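PDB 3OYZ: malate Synthase from Haloferax volcanii, which catalyses the magnesium-dependent Claisen condensation of acetyl-CoA with glyoxylate and the hydrolysis of the malyl-CoA intermediate to malate and CoA in the glyoxylate cycle. Local coordinates for residues 75-89 against 115-129. Numbering follows the deposited sequence.
With ACO (acetyl coenzyme *a), chain B; PYR (pyruvic acid), chain C.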
loop_
_atom_site.group_PDB
_atom_site.type_symbol
_atom_site.label_atom_id
_atom_site.label_comp_id
_atom_site.label_asym_id
_atom_site.label_seq_id
_atom_site.Cartn_x
_atom_site.Cartn_y
_atom_site.Cartn_z
ATOM N N ALA A 75 -41.248 5.192 2.881
ATOM C CA ALA A 75 -41.651 6.048 1.765
ATOM C C ALA A 75 -41.068 7.451 1.746
ATOM O O ALA A 75 -40.754 7.960 0.658
ATOM C CB ALA A 75 -43.167 6.094 1.586
ATOM N N GLU A 76 -40.905 8.087 2.903
ATOM C CA GLU A 76 -40.364 9.470 2.853
ATOM C C GLU A 76 -38.984 9.531 3.496
ATOM O O GLU A 76 -38.576 10.634 3.850
ATOM C CB GLU A 76 -41.189 10.590 3.539
ATOM C CG GLU A 76 -42.519 11.031 2.892
ATOM C CD GLU A 76 -43.610 10.133 3.398
ATOM O OE1 GLU A 76 -43.330 9.465 4.437
ATOM O OE2 GLU A 76 -44.661 10.014 2.728
ATOM N N PHE A 77 -38.322 8.391 3.738
ATOM C CA PHE A 77 -36.947 8.497 4.247
ATOM C C PHE A 77 -36.159 9.209 3.156
ATOM O O PHE A 77 -36.298 8.838 1.985
ATOM C CB PHE A 77 -36.363 7.122 4.520
ATOM C CG PHE A 77 -35.013 7.206 5.124
ATOM C CD1 PHE A 77 -34.873 7.660 6.431
ATOM C CD2 PHE A 77 -33.880 6.891 4.374
ATOM C CE1 PHE A 77 -33.634 7.815 7.015
ATOM C CE2 PHE A 77 -32.630 7.057 4.952
ATOM C CZ PHE A 77 -32.491 7.528 6.246
ATOM N N PRO A 78 -35.393 10.274 3.464
ATOM C CA PRO A 78 -34.896 10.904 2.240
ATOM C C PRO A 78 -33.591 10.303 1.632
ATOM O O PRO A 78 -33.268 10.720 0.530
ATOM C CB PRO A 78 -34.491 12.310 2.700
ATOM C CG PRO A 78 -34.018 12.085 4.084
ATOM C CD PRO A 78 -34.946 10.996 4.670
ATOM N N GLY A 79 -32.798 9.553 2.394
ATOM C CA GLY A 79 -31.608 8.859 1.850
ATOM C C GLY A 79 -31.937 7.507 1.229
ATOM O O GLY A 79 -33.087 7.274 0.866
ATOM N N GLU A 80 -30.981 6.583 1.069
ATOM C CA GLU A 80 -31.333 5.285 0.439
ATOM C C GLU A 80 -31.291 4.288 1.528
ATOM O O GLU A 80 -30.411 4.385 2.378
ATOM C CB GLU A 80 -30.283 4.907 -0.640
ATOM C CG GLU A 80 -30.392 5.714 -1.950
ATOM C CD GLU A 80 -29.452 5.168 -3.066
ATOM O OE1 GLU A 80 -28.870 4.076 -2.850
ATOM O OE2 GLU A 80 -29.326 5.754 -4.179
ATOM N N ILE A 81 -32.134 3.257 1.473
ATOM C CA ILE A 81 -32.154 2.237 2.483
ATOM C C ILE A 81 -31.554 0.876 1.953
ATOM O O ILE A 81 -32.005 0.287 0.974
ATOM C CB ILE A 81 -33.592 2.006 3.027
ATOM C CG1 ILE A 81 -34.303 3.353 3.402
ATOM C CG2 ILE A 81 -33.607 0.989 4.191
ATOM C CD1 ILE A 81 -35.727 3.092 4.097
ATOM N N HIS A 82 -30.572 0.368 2.667
ATOM C CA HIS A 82 -29.849 -0.864 2.256
ATOM C C HIS A 82 -29.602 -1.612 3.531
ATOM O O HIS A 82 -28.562 -1.413 4.143
ATOM C CB HIS A 82 -28.468 -0.402 1.692
ATOM C CG HIS A 82 -28.534 0.347 0.394
ATOM N ND1 HIS A 82 -28.290 -0.249 -0.828
ATOM C CD2 HIS A 82 -28.672 1.675 0.142
ATOM C CE1 HIS A 82 -28.369 0.659 -1.782
ATOM N NE2 HIS A 82 -28.555 1.845 -1.213
ATOM N N PRO A 83 -30.479 -2.544 3.979
ATOM C CA PRO A 83 -30.219 -3.238 5.222
ATOM C C PRO A 83 -29.040 -4.251 5.197
ATOM O O PRO A 83 -28.787 -4.850 4.131
ATOM C CB PRO A 83 -31.507 -4.082 5.405
ATOM C CG PRO A 83 -32.555 -3.400 4.691
ATOM C CD PRO A 83 -31.818 -2.852 3.445
ATOM N N ARG A 84 -28.336 -4.441 6.298
ATOM C CA ARG A 84 -27.240 -5.422 6.349
ATOM C C ARG A 84 -27.797 -6.758 6.835
ATOM O O ARG A 84 -28.340 -6.830 7.950
ATOM C CB ARG A 84 -26.062 -4.943 7.224
ATOM C CG ARG A 84 -24.906 -6.024 7.364
ATOM C CD ARG A 84 -23.579 -5.411 7.676
ATOM N NE ARG A 84 -23.470 -5.047 9.096
ATOM C CZ ARG A 84 -22.339 -4.836 9.755
ATOM N NH1 ARG A 84 -21.101 -4.957 9.212
ATOM N NH2 ARG A 84 -22.435 -4.571 11.037
ATOM N N MET A 85 -27.580 -7.814 6.037
ATOM C CA MET A 85 -27.951 -9.180 6.351
ATOM C C MET A 85 -26.752 -9.922 6.956
ATOM O O MET A 85 -25.576 -9.522 6.799
ATOM C CB MET A 85 -28.410 -9.865 5.049
ATOM C CG MET A 85 -29.469 -9.016 4.373
ATOM S SD MET A 85 -31.142 -9.316 5.116
ATOM C CE MET A 85 -31.114 -8.058 6.379
ATOM N N VAL A 86 -27.005 -11.094 7.522
ATOM C CA VAL A 86 -25.834 -11.861 7.971
ATOM C C VAL A 86 -25.193 -12.592 6.773
ATOM O O VAL A 86 -25.884 -12.815 5.781
ATOM C CB VAL A 86 -26.126 -12.880 9.094
ATOM C CG1 VAL A 86 -26.568 -12.129 10.362
ATOM C CG2 VAL A 86 -27.219 -13.871 8.672
ATOM N N TRP A 87 -23.897 -12.848 6.849
ATOM C CA TRP A 87 -23.174 -13.619 5.802
ATOM C C TRP A 87 -21.827 -14.035 6.351
ATOM O O TRP A 87 -21.235 -13.409 7.237
ATOM C CB TRP A 87 -22.981 -12.762 4.533
ATOM C CG TRP A 87 -22.330 -13.454 3.349
ATOM C CD1 TRP A 87 -20.968 -13.539 3.063
ATOM C CD2 TRP A 87 -23.019 -14.156 2.300
ATOM N NE1 TRP A 87 -20.805 -14.250 1.882
ATOM C CE2 TRP A 87 -22.031 -14.603 1.384
ATOM C CE3 TRP A 87 -24.374 -14.400 2.029
ATOM C CZ2 TRP A 87 -22.353 -15.314 0.231
ATOM C CZ3 TRP A 87 -24.720 -15.108 0.872
ATOM C CH2 TRP A 87 -23.684 -15.654 0.064
ATOM N N HIS A 88 -21.272 -15.136 5.854
ATOM C CA HIS A 88 -19.862 -15.274 6.164
ATOM C C HIS A 88 -19.301 -16.243 5.114
ATOM O O HIS A 88 -19.857 -17.307 4.849
ATOM C CB HIS A 88 -19.596 -15.856 7.573
ATOM C CG HIS A 88 -18.212 -15.614 8.082
ATOM N ND1 HIS A 88 -17.108 -16.270 7.560
ATOM C CD2 HIS A 88 -17.757 -14.840 9.107
ATOM C CE1 HIS A 88 -16.030 -15.892 8.232
ATOM N NE2 HIS A 88 -16.398 -15.054 9.185
ATOM N N ARG A 89 -18.145 -15.881 4.582
ATOM C CA ARG A 89 -17.416 -16.704 3.616
ATOM C C ARG A 89 -17.133 -18.146 4.098
ATOM O O ARG A 89 -16.988 -19.032 3.231
ATOM C CB ARG A 89 -16.063 -16.006 3.263
ATOM C CG ARG A 89 -15.006 -15.895 4.399
ATOM C CD ARG A 89 -13.880 -14.852 4.126
ATOM N NE ARG A 89 -13.111 -14.584 5.333
ATOM C CZ ARG A 89 -13.524 -13.726 6.263
ATOM N NH1 ARG A 89 -14.644 -12.993 6.086
ATOM N NH2 ARG A 89 -12.789 -13.548 7.332
ATOM N N HIS A 115 -39.325 0.351 -0.971
ATOM C CA HIS A 115 -38.483 1.419 -0.420
ATOM C C HIS A 115 -37.019 0.982 -0.094
ATOM O O HIS A 115 -36.283 1.696 0.611
ATOM C CB HIS A 115 -39.128 2.026 0.852
ATOM C CG HIS A 115 -40.603 2.263 0.696
ATOM N ND1 HIS A 115 -41.127 3.098 -0.263
ATOM C CD2 HIS A 115 -41.667 1.694 1.316
ATOM C CE1 HIS A 115 -42.446 3.033 -0.243
ATOM N NE2 HIS A 115 -42.798 2.198 0.718
ATOM N N ILE A 116 -36.632 -0.202 -0.564
ATOM C CA ILE A 116 -35.278 -0.779 -0.326
ATOM C C ILE A 116 -34.461 -0.682 -1.620
ATOM O O ILE A 116 -34.899 -1.098 -2.662
ATOM C CB ILE A 116 -35.352 -2.224 0.159
ATOM C CG1 ILE A 116 -35.897 -2.132 1.584
ATOM C CG2 ILE A 116 -33.959 -2.908 0.263
ATOM C CD1 ILE A 116 -36.062 -3.433 2.300
ATOM N N HIS A 117 -33.300 -0.054 -1.577
ATOM C CA HIS A 117 -32.528 0.033 -2.793
ATOM C C HIS A 117 -31.541 -1.159 -2.930
ATOM O O HIS A 117 -30.983 -1.305 -4.023
ATOM C CB HIS A 117 -31.680 1.299 -2.771
ATOM C CG HIS A 117 -32.330 2.486 -3.425
ATOM N ND1 HIS A 117 -33.385 3.168 -2.845
ATOM C CD2 HIS A 117 -32.017 3.160 -4.553
ATOM C CE1 HIS A 117 -33.731 4.182 -3.620
ATOM N NE2 HIS A 117 -32.910 4.203 -4.659
ATOM N N GLY A 118 -31.223 -1.857 -1.841
ATOM C CA GLY A 118 -30.300 -3.024 -1.936
ATOM C C GLY A 118 -29.939 -3.520 -0.561
ATOM O O GLY A 118 -30.633 -3.216 0.443
ATOM N N PHE A 119 -28.937 -4.403 -0.468
ATOM C CA PHE A 119 -28.604 -5.008 0.803
ATOM C C PHE A 119 -27.069 -4.956 0.914
ATOM O O PHE A 119 -26.367 -4.859 -0.114
ATOM C CB PHE A 119 -29.089 -6.457 0.893
ATOM C CG PHE A 119 -30.607 -6.618 1.054
ATOM C CD1 PHE A 119 -31.152 -6.589 2.316
ATOM C CD2 PHE A 119 -31.450 -6.743 -0.051
ATOM C CE1 PHE A 119 -32.541 -6.648 2.488
ATOM C CE2 PHE A 119 -32.818 -6.889 0.102
ATOM C CZ PHE A 119 -33.354 -6.779 1.404
ATOM N N VAL A 120 -26.583 -5.040 2.143
ATOM C CA VAL A 120 -25.183 -4.927 2.467
ATOM C C VAL A 120 -24.829 -6.313 3.018
ATOM O O VAL A 120 -25.557 -6.882 3.863
ATOM C CB VAL A 120 -24.913 -3.846 3.526
ATOM C CG1 VAL A 120 -23.454 -3.947 4.023
ATOM C CG2 VAL A 120 -25.334 -2.419 3.070
ATOM N N ILE A 121 -23.752 -6.887 2.451
ATOM C CA ILE A 121 -23.223 -8.207 2.772
ATOM C C ILE A 121 -21.853 -8.125 3.433
ATOM O O ILE A 121 -20.822 -7.685 2.848
ATOM C CB ILE A 121 -23.183 -9.107 1.457
ATOM C CG1 ILE A 121 -24.495 -9.002 0.674
ATOM C CG2 ILE A 121 -22.763 -10.587 1.684
ATOM C CD1 ILE A 121 -25.796 -9.477 1.441
ATOM N N PRO A 122 -21.826 -8.636 4.667
ATOM C CA PRO A 122 -20.626 -8.577 5.430
ATOM C C PRO A 122 -19.787 -9.848 5.186
ATOM O O PRO A 122 -20.251 -10.840 4.670
ATOM C CB PRO A 122 -21.159 -8.605 6.862
ATOM C CG PRO A 122 -22.281 -9.656 6.744
ATOM C CD PRO A 122 -22.963 -9.138 5.482
ATOM N N GLU A 123 -18.546 -9.804 5.607
ATOM C CA GLU A 123 -17.637 -10.946 5.731
ATOM C C GLU A 123 -17.363 -11.708 4.393
ATOM O O GLU A 123 -17.156 -12.920 4.462
ATOM C CB GLU A 123 -18.166 -11.912 6.818
ATOM C CG GLU A 123 -18.186 -11.347 8.231
ATOM C CD GLU A 123 -16.807 -11.320 8.834
ATOM O OE1 GLU A 123 -16.726 -10.982 10.010
ATOM O OE2 GLU A 123 -15.764 -11.532 8.168
ATOM N N VAL A 124 -17.452 -11.049 3.239
ATOM C CA VAL A 124 -17.262 -11.713 1.950
ATOM C C VAL A 124 -15.757 -12.160 1.905
ATOM O O VAL A 124 -14.921 -11.662 2.681
ATOM C CB VAL A 124 -17.707 -10.813 0.789
ATOM C CG1 VAL A 124 -19.278 -10.525 0.810
ATOM C CG2 VAL A 124 -16.887 -9.514 0.748
ATOM N N GLY A 125 -15.440 -13.133 1.065
ATOM C CA GLY A 125 -14.067 -13.650 0.935
ATOM C C GLY A 125 -13.571 -13.323 -0.463
ATOM O O GLY A 125 -13.694 -12.160 -0.869
ATOM N N GLY A 126 -13.068 -14.330 -1.198
ATOM C CA GLY A 126 -12.622 -14.120 -2.598
ATOM C C GLY A 126 -13.782 -13.935 -3.547
ATOM O O GLY A 126 -14.968 -14.074 -3.148
ATOM N N ILE A 127 -13.474 -13.630 -4.808
ATOM C CA ILE A 127 -14.553 -13.280 -5.725
ATOM C C ILE A 127 -15.573 -14.414 -5.906
ATOM O O ILE A 127 -16.764 -14.158 -6.131
ATOM C CB ILE A 127 -13.918 -12.802 -7.062
ATOM C CG1 ILE A 127 -15.017 -12.108 -7.895
ATOM C CG2 ILE A 127 -13.312 -14.033 -7.842
ATOM C CD1 ILE A 127 -15.245 -10.680 -7.260
ATOM N N ASP A 128 -15.192 -15.683 -5.702
ATOM C CA ASP A 128 -16.193 -16.724 -5.908
ATOM C C ASP A 128 -17.236 -16.703 -4.748
ATOM O O ASP A 128 -18.390 -17.011 -5.010
ATOM C CB ASP A 128 -15.551 -18.129 -6.019
ATOM C CG ASP A 128 -14.982 -18.330 -7.439
ATOM O OD1 ASP A 128 -15.133 -17.449 -8.341
ATOM O OD2 ASP A 128 -14.438 -19.384 -7.724
ATOM N N ASP A 129 -16.847 -16.257 -3.562
ATOM C CA ASP A 129 -17.841 -16.044 -2.451
ATOM C C ASP A 129 -18.745 -14.839 -2.794
ATOM O O ASP A 129 -19.959 -14.851 -2.506
ATOM C CB ASP A 129 -17.133 -15.680 -1.143
ATOM C CG ASP A 129 -18.121 -15.518 0.059
ATOM O OD1 ASP A 129 -18.917 -16.473 0.313
ATOM O OD2 ASP A 129 -18.164 -14.394 0.627
HETATM N N1A ACO B . -29.518 4.303 15.265
HETATM C C2A ACO B . -30.649 4.883 15.711
HETATM N N3A ACO B . -30.643 5.649 16.816
HETATM C C4A ACO B . -29.528 5.871 17.558
HETATM C C5A ACO B . -28.270 5.249 17.089
HETATM C C6A ACO B . -28.321 4.394 15.889
HETATM N N6A ACO B . -27.153 3.802 15.522
HETATM N N7A ACO B . -27.304 5.588 17.953
HETATM C C8A ACO B . -27.886 6.346 18.913
HETATM N N9A ACO B . -29.184 6.556 18.654
HETATM C C1B ACO B . -30.081 7.382 19.524
HETATM C C2B ACO B . -29.699 7.115 20.974
HETATM O O2B ACO B . -30.398 5.958 21.428
HETATM C C3B ACO B . -30.094 8.400 21.674
HETATM O O3B ACO B . -31.514 8.268 21.791
HETATM P P3B ACO B . -32.474 9.027 22.893
HETATM O O7A ACO B . -33.062 10.098 21.988
HETATM O O8A ACO B . -31.450 9.443 23.930
HETATM O O9A ACO B . -33.443 7.993 23.421
HETATM C C4B ACO B . -29.756 9.449 20.626
HETATM O O4B ACO B . -29.894 8.800 19.355
HETATM C C5B ACO B . -28.314 9.926 20.749
HETATM O O5B ACO B . -27.526 8.783 21.089
HETATM P P1A ACO B . -26.008 8.907 21.592
HETATM O O1A ACO B . -25.841 9.537 22.937
HETATM O O2A ACO B . -25.316 9.643 20.481
HETATM O O3A ACO B . -25.345 7.453 21.700
HETATM P P2A ACO B . -25.697 6.437 22.888
HETATM O O4A ACO B . -27.180 6.615 22.915
HETATM O O5A ACO B . -24.630 6.602 23.951
HETATM O O6A ACO B . -25.375 4.942 22.333
HETATM C CBP ACO B . -24.316 3.245 20.901
HETATM C CCP ACO B . -24.145 4.534 21.713
HETATM C CDP ACO B . -24.796 2.100 21.791
HETATM C CEP ACO B . -22.936 2.868 20.377
HETATM C CAP ACO B . -25.343 3.389 19.771
HETATM O OAP ACO B . -24.997 4.609 19.130
HETATM C C9P ACO B . -25.298 2.280 18.739
HETATM O O9P ACO B . -25.711 1.152 19.028
HETATM N N8P ACO B . -24.765 2.596 17.546
HETATM C C7P ACO B . -24.704 1.581 16.503
HETATM C C6P ACO B . -23.630 0.510 16.748
HETATM C C5P ACO B . -23.540 -0.268 15.448
HETATM O O5P ACO B . -24.249 0.050 14.496
HETATM N N4P ACO B . -22.625 -1.236 15.420
HETATM C C3P ACO B . -22.344 -2.071 14.265
HETATM C C2P ACO B . -21.684 -1.276 13.135
HETATM S S1P ACO B . -19.981 -1.468 13.573
HETATM C C ACO B . -19.435 -2.982 13.079
HETATM O O ACO B . -20.176 -3.900 12.783
HETATM C CH3 ACO B . -17.952 -3.188 13.070
HETATM C C PYR C . -16.409 -4.108 11.066
HETATM O O PYR C . -16.149 -5.355 11.168
HETATM O OXT PYR C . -15.512 -3.194 11.169
HETATM C CA PYR C . -17.709 -3.770 10.689
HETATM O O3 PYR C . -18.587 -4.704 10.455
HETATM C CB PYR C . -18.075 -2.349 10.470
HETATM O O HOH W 1 -34.329 3.405 -0.253
HETATM O O HOH W 2 -26.281 -2.216 -1.413
HETATM O O HOH W 3 -17.779 -18.880 0.564
HETATM O O HOH W 4 -13.182 -11.089 8.882
#
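Ile121 CG2 presses onto one face of the Trp87 indole, 3.6 Å from the five-membered ring's centroid and 22° off its normal. With chi1 at -176° the indole swings across to Ile121 while CB rests on Pro122 CD. At its edge, NE1 donates to Asp129 OD2 (2.9 Å), which Gly125 N reaches from the carboxylate's opposite face. Replacing Trp87 with an alanine is likely to open a gap beside Ile121 CG2 and leave Asp129 OD2 without its indole donor. Arg89 CD fills the hollow at Gly125, 3.4 Å from its CA, where a CB would clash. Met85 CG and SD lean obliquely on the Phe119 ring, a Met-aromatic contact. Glu80 CG sits over the His117 ring; its carboxylate lies nearly flat on that ring while OE1 takes the N-H of His82 NE2. Just after strand 80-81, Val120 N bonds to Pro83 O and Met85 N to Val120 O, bridging Arg84 with Val120 and closing the TIM barrel. Arg84 CD rests against Val120 CG1 and Pro122 CB. Asp49 and Glu51 pair with NH2, probably fixing the guanidinium's turn, so NH1 meets O3 of pyruvate, standing in for glyoxylate (2.8 Å), and NH2 the acetyl-CoA carbonyl O (2.9 Å). The Arg89 NH1 to Glu123 OE2 salt bridge (2.8 Å, 166°) probably steadies Glu123 beside magnesium-binding Asp192.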